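Local coordinates for [PSI+] inducibility protein 3 (Saccharomyces cerevisiae, PDB 1ZX6), which promotes de novo induction of the [PSI+] prion form of SUP35 when overproduced, and carries an SH3 domain, the part crystallised here, at residues Y9-Q14 / A51-P56; G17-K22 / G47-N52. One frame throughout, in Å; residues are numbered along the deposited sequence.

Contact 1: Y9-Q14 / A51-P56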
loop_
_atom_site.group_PDB
_atom_site.type_symbol
_atom_site.label_atom_id
_atom_site.label_comp_id
_atom_site.label_asym_id
_atom_site.label_seq_id
_atom_site.Cartn_x
_atom_site.Cartn_y
_atom_site.Cartn_z
ATOM N N TYR A 9 7.479 0.835 6.180
ATOM C CA TYR A 9 8.132 2.140 5.996
ATOM C C TYR A 9 7.064 3.176 5.597
ATOM O O TYR A 9 6.013 2.823 5.034
ATOM C CB TYR A 9 9.187 2.070 4.882
ATOM C CG TYR A 9 10.129 0.896 4.964
ATOM C CD1 TYR A 9 11.279 0.946 5.728
ATOM C CD2 TYR A 9 9.880 -0.260 4.227
ATOM C CE1 TYR A 9 12.141 -0.138 5.802
ATOM C CE2 TYR A 9 10.730 -1.351 4.302
ATOM C CZ TYR A 9 11.856 -1.294 5.097
ATOM O OH TYR A 9 12.728 -2.380 5.193
ATOM N N GLN A 10 7.343 4.435 5.910
ATOM C CA GLN A 10 6.425 5.562 5.635
ATOM C C GLN A 10 6.529 5.950 4.160
ATOM O O GLN A 10 7.599 6.285 3.677
ATOM C CB GLN A 10 6.714 6.777 6.531
ATOM C CG GLN A 10 5.730 7.928 6.296
ATOM C CD GLN A 10 5.721 8.954 7.420
ATOM O OE1 GLN A 10 5.834 8.604 8.594
ATOM N NE2 GLN A 10 5.548 10.213 7.064
ATOM N N PHE A 11 5.426 5.786 3.422
ATOM C CA PHE A 11 5.325 6.266 2.059
ATOM C C PHE A 11 4.525 7.575 2.070
ATOM O O PHE A 11 3.340 7.574 2.378
ATOM C CB PHE A 11 4.658 5.201 1.176
ATOM C CG PHE A 11 4.367 5.674 -0.189
ATOM C CD1 PHE A 11 5.378 6.152 -1.000
ATOM C CD2 PHE A 11 3.071 5.615 -0.696
ATOM C CE1 PHE A 11 5.116 6.629 -2.258
ATOM C CE2 PHE A 11 2.794 6.067 -1.972
ATOM C CZ PHE A 11 3.798 6.563 -2.762
ATOM N N ASP A 12 5.184 8.697 1.792
ATOM C CA ASP A 12 4.489 9.992 1.701
ATOM C C ASP A 12 3.938 10.208 0.288
ATOM O O ASP A 12 4.688 10.280 -0.660
ATOM C CB ASP A 12 5.432 11.123 2.136
ATOM C CG ASP A 12 5.927 10.928 3.540
ATOM O OD1 ASP A 12 5.091 10.816 4.450
ATOM O OD2 ASP A 12 7.157 10.858 3.755
ATOM N N PRO A 13 2.609 10.301 0.146
ATOM C CA PRO A 13 2.020 10.467 -1.181
ATOM C C PRO A 13 2.298 11.834 -1.799
ATOM O O PRO A 13 2.339 12.858 -1.088
ATOM C CB PRO A 13 0.523 10.272 -0.927
ATOM C CG PRO A 13 0.325 10.687 0.473
ATOM C CD PRO A 13 1.575 10.253 1.199
ATOM N N GLN A 14 2.502 11.850 -3.112
ATOM C CA GLN A 14 2.836 13.080 -3.822
ATOM C C GLN A 14 1.937 13.347 -5.030
ATOM O O GLN A 14 1.872 14.473 -5.514
ATOM C CB GLN A 14 4.313 13.078 -4.240
ATOM C CG GLN A 14 5.314 12.940 -3.076
ATOM C CD GLN A 14 5.333 14.147 -2.134
ATOM O OE1 GLN A 14 4.724 15.188 -2.410
ATOM N NE2 GLN A 14 6.039 14.005 -1.005
ATOM N N ALA A 51 5.491 -1.555 -3.979
ATOM C CA ALA A 51 5.438 -2.846 -3.349
ATOM C C ALA A 51 6.487 -3.068 -2.277
ATOM O O ALA A 51 6.218 -3.780 -1.309
ATOM C CB ALA A 51 5.577 -3.944 -4.423
ATOM N N ASN A 52 7.650 -2.414 -2.385
ATOM C CA ASN A 52 8.712 -2.643 -1.410
ATOM C C ASN A 52 8.527 -1.892 -0.062
ATOM O O ASN A 52 9.369 -2.028 0.831
ATOM C CB ASN A 52 10.102 -2.370 -2.014
ATOM C CG ASN A 52 10.359 -0.895 -2.326
ATOM O OD1 ASN A 52 9.434 -0.091 -2.368
ATOM N ND2 ASN A 52 11.648 -0.536 -2.537
ATOM N N TYR A 53 7.431 -1.144 0.088
ATOM C CA TYR A 53 7.044 -0.545 1.380
ATOM C C TYR A 53 6.352 -1.530 2.344
ATOM O O TYR A 53 6.152 -1.218 3.515
ATOM C CB TYR A 53 6.145 0.699 1.147
ATOM C CG TYR A 53 6.932 1.915 0.771
ATOM C CD1 TYR A 53 7.320 2.854 1.743
ATOM C CD2 TYR A 53 7.349 2.127 -0.538
ATOM C CE1 TYR A 53 8.069 3.922 1.411
ATOM C CE2 TYR A 53 8.137 3.220 -0.872
ATOM C CZ TYR A 53 8.461 4.129 0.109
ATOM O OH TYR A 53 9.243 5.210 -0.187
ATOM N N VAL A 54 5.948 -2.706 1.842
ATOM C CA VAL A 54 5.123 -3.636 2.626
ATOM C C VAL A 54 5.642 -5.071 2.700
ATOM O O VAL A 54 6.473 -5.477 1.887
ATOM C CB VAL A 54 3.663 -3.724 2.056
ATOM C CG1 VAL A 54 3.008 -2.354 2.047
ATOM C CG2 VAL A 54 3.641 -4.331 0.668
ATOM N N LYS A 55 5.119 -5.827 3.681
ATOM C CA LYS A 55 5.358 -7.262 3.838
ATOM C C LYS A 55 4.009 -7.991 3.969
ATOM O O LYS A 55 2.969 -7.341 4.197
ATOM C CB LYS A 55 6.229 -7.554 5.072
ATOM C CG LYS A 55 5.658 -7.036 6.401
ATOM C CD LYS A 55 6.367 -7.629 7.604
ATOM C CE LYS A 55 5.679 -7.239 8.920
ATOM N NZ LYS A 55 6.336 -7.891 10.095
ATOM N N PRO A 56 4.017 -9.325 3.810
ATOM C CA PRO A 56 2.779 -10.091 3.981
ATOM C C PRO A 56 2.200 -9.938 5.389
ATOM O O PRO A 56 2.942 -9.734 6.365
ATOM C CB PRO A 56 3.211 -11.543 3.723
ATOM C CG PRO A 56 4.406 -11.426 2.892
ATOM C CD PRO A 56 5.131 -10.213 3.444
HETATM O O HOH W 1 7.888 8.213 0.623
#
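Gln10, whose carbonyl O lies 3.3 Å from Tyr53 CE1, also carries the shortest polar bond here, from its side-chain NE2 to Asp12 OD1 (2.7 Å). That bond is nearly straight (172°), lies in the amide plane and uses the syn lone pair of OD1, tying two loop side chains together on the flank turned from Tyr53. The Tyr53 ring is the hub of the contact. Two successive backbone carbonyls meet its edge close to the ring plane, that of Gln10 at CE1 and that of Tyr9 with its O 3.5 Å from CD1. Phe11 takes one face instead. Its CB sits over that face toward the rim in a CH-pi contact, 3.8 Å from the Tyr53 ring centroid, and with CG anti to the backbone N (chi1 173°) the Phe11 ring continues across Tyr53, bringing CD1 near CZ and CE2. The rings form an edge-to-face pair, the edge of Phe11 turned to the face of Tyr53, with planes at 56°. Tyr9 closes on the same rim from the opposite side of the ring plane to Phe11: its CB rests 3.7 Å from Tyr53 CD1, while its ring runs past the carbonyl oxygens of Asn52 and Tyr53. A water accepts from Asp12 N at 3.0 Å and makes only a weak link to Tyr53 OH, at 3.4 Å. These tyrosines and Phe11 occupy the positions of the ALYDY motif and the 3-10 turn that in SH3 domains line the proline-rich peptide groove, a role consistent with this aromatic cluster at the surface. The contact joins the start of the loop after strand 4-7 to the 3-10 turn between strands 45-50 and 54-56; backbone hydrogen bonding ties Tyr53 to Leu8, and Phe11 reaches Pro50.

Contact 2: G17-K22 / G47-N52; sequences GDLGLK and GIFPAN
Leu19 N donates to Ile48 O in a short, almost straight bond (2.8 Å, 171°), although the donor stands well above the carbonyl plane. A second bond runs from Ile48 N to Gly17 O (2.9 Å), this time in the plane of the carbonyl. Together they engage both backbone polar groups of Ile48 with the residues flanking Asp18, forming a single beta bridge between Asp18 and Ile48; Asp18 CA adds a CA-H...O contact to Ile48 O at 3.3 Å. The carboxylate of Asp18 turns to its own loop, where OD2 accepts from the backbone N of Gln14 and Gln15. Gly47, with no side chain, lets the backbones close in, its CA lying 3.1 Å from Gly17 O, and Leu19 CB packs on its carbonyl carbon. Farther along, Phe49 has CG between the backbone N and carbonyl carbon (chi1 60°), which sets its ring among the leucines. Leu19 runs beside it, pointing the same way, with CD2 3.9 Å from Phe49 CD2; Leu21 crosses it at about a right angle, with CD1 3.7 Å from Phe49 CD1. Val27 touches all three of these side chains, and Val54 touches Leu21 and Phe49. Such pinning of the returning arm of the long RT loop against a sheet strand, with its leucines sunk into the core, belongs to the SH3 barrel.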
loop_
_atom_site.group_PDB
_atom_site.type_symbol
_atom_site.label_atom_id
_atom_site.label_comp_id
_atom_site.label_asym_id
_atom_site.label_seq_id
_atom_site.Cartn_x
_atom_site.Cartn_y
_atom_site.Cartn_z
ATOM N N GLY A 17 -4.077 9.820 -6.365
ATOM C CA GLY A 17 -4.190 8.386 -6.634
ATOM C C GLY A 17 -3.179 7.530 -5.871
ATOM O O GLY A 17 -3.271 6.302 -5.885
ATOM N N ASP A 18 -2.218 8.172 -5.218
ATOM C CA ASP A 18 -1.268 7.474 -4.352
ATOM C C ASP A 18 -1.952 7.183 -3.029
ATOM O O ASP A 18 -2.642 8.070 -2.487
ATOM C CB ASP A 18 -0.078 8.371 -3.986
ATOM C CG ASP A 18 0.909 8.608 -5.110
ATOM O OD1 ASP A 18 0.778 8.008 -6.185
ATOM O OD2 ASP A 18 1.843 9.434 -4.883
ATOM N N LEU A 19 -1.667 6.028 -2.455
ATOM C CA LEU A 19 -2.136 5.635 -1.122
ATOM C C LEU A 19 -0.973 5.805 -0.140
ATOM O O LEU A 19 -0.040 4.985 -0.089
ATOM C CB LEU A 19 -2.595 4.174 -1.149
ATOM C CG LEU A 19 -3.076 3.553 0.196
ATOM C CD1 LEU A 19 -4.323 4.246 0.685
ATOM C CD2 LEU A 19 -3.302 2.040 0.064
ATOM N N GLY A 20 -1.045 6.856 0.660
ATOM C CA GLY A 20 -0.050 7.087 1.692
ATOM C C GLY A 20 -0.066 5.960 2.706
ATOM O O GLY A 20 -1.123 5.337 2.955
ATOM N N LEU A 21 1.097 5.684 3.291
ATOM C CA LEU A 21 1.279 4.571 4.221
ATOM C C LEU A 21 2.113 5.008 5.441
ATOM O O LEU A 21 3.084 5.741 5.298
ATOM C CB LEU A 21 1.983 3.384 3.534
ATOM C CG LEU A 21 1.421 2.724 2.278
ATOM C CD1 LEU A 21 2.447 1.712 1.745
ATOM C CD2 LEU A 21 0.082 2.058 2.543
ATOM N N LYS A 22 1.740 4.550 6.621
ATOM C CA LYS A 22 2.583 4.770 7.815
ATOM C C LYS A 22 2.961 3.370 8.278
ATOM O O LYS A 22 2.190 2.447 8.119
ATOM C CB LYS A 22 1.857 5.552 8.904
ATOM C CG LYS A 22 1.530 6.997 8.480
ATOM C CD LYS A 22 1.517 7.989 9.626
ATOM C CE LYS A 22 2.909 8.478 9.987
ATOM N NZ LYS A 22 2.874 9.623 10.952
ATOM N N GLY A 47 -5.730 3.549 -3.330
ATOM C CA GLY A 47 -4.757 4.081 -4.267
ATOM C C GLY A 47 -3.602 3.120 -4.482
ATOM O O GLY A 47 -3.673 1.940 -4.092
ATOM N N ILE A 48 -2.524 3.654 -5.046
ATOM C CA ILE A 48 -1.372 2.862 -5.384
ATOM C C ILE A 48 -0.167 3.262 -4.544
ATOM O O ILE A 48 -0.045 4.411 -4.090
ATOM C CB ILE A 48 -1.073 2.892 -6.902
ATOM C CG1 ILE A 48 -0.641 4.268 -7.387
ATOM C CG2 ILE A 48 -2.309 2.408 -7.697
ATOM C CD1 ILE A 48 -0.123 4.242 -8.838
ATOM N N PHE A 49 0.727 2.301 -4.384
ATOM C CA PHE A 49 1.881 2.471 -3.528
ATOM C C PHE A 49 2.967 1.516 -3.986
ATOM O O PHE A 49 2.643 0.486 -4.574
ATOM C CB PHE A 49 1.521 2.234 -2.055
ATOM C CG PHE A 49 0.997 0.873 -1.774
ATOM C CD1 PHE A 49 1.864 -0.162 -1.411
ATOM C CD2 PHE A 49 -0.338 0.597 -1.930
ATOM C CE1 PHE A 49 1.398 -1.457 -1.187
ATOM C CE2 PHE A 49 -0.822 -0.673 -1.696
ATOM C CZ PHE A 49 0.047 -1.713 -1.328
ATOM N N PRO A 50 4.257 1.838 -3.755
ATOM C CA PRO A 50 5.292 0.873 -4.166
ATOM C C PRO A 50 5.317 -0.408 -3.318
ATOM O O PRO A 50 5.204 -0.369 -2.115
ATOM C CB PRO A 50 6.591 1.667 -4.031
ATOM C CG PRO A 50 6.117 3.153 -3.752
ATOM C CD PRO A 50 4.860 3.011 -3.076
ATOM N N ALA A 51 5.491 -1.555 -3.979
ATOM C CA ALA A 51 5.438 -2.846 -3.349
ATOM C C ALA A 51 6.487 -3.068 -2.277
ATOM O O ALA A 51 6.218 -3.780 -1.309
ATOM C CB ALA A 51 5.577 -3.944 -4.423
ATOM N N ASN A 52 7.650 -2.414 -2.385
ATOM C CA ASN A 52 8.712 -2.643 -1.410
ATOM C C ASN A 52 8.527 -1.892 -0.062
ATOM O O ASN A 52 9.369 -2.028 0.831
ATOM C CB ASN A 52 10.102 -2.370 -2.014
ATOM C CG ASN A 52 10.359 -0.895 -2.326
ATOM O OD1 ASN A 52 9.434 -0.091 -2.368
ATOM N ND2 ASN A 52 11.648 -0.536 -2.537
#

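Contacts 1 and 2 involve the outgoing and returning arms of one RT loop, and their centres lie about 6 Å apart. The arms meet: Phe11 N lies 3.0 Å from Leu21 O, a probable hydrogen bond, and Phe11 CD2 packs 3.2 Å from Leu19 O, a buried carbonyl oxygen for which the model offers no hydrogen-bond partner. Phe11 thus stands between the surface aromatics of contact 1 and the core leucines of contact 2. The contacts also share Ala51 and Asn52, where strand 45-50 passes into the 3-10 turn. Contact 2 joins the returning arm to strand 45-50 and the core, while contact 1 gathers aromatics that probably form part of the peptide-binding surface, as in SH3 domains.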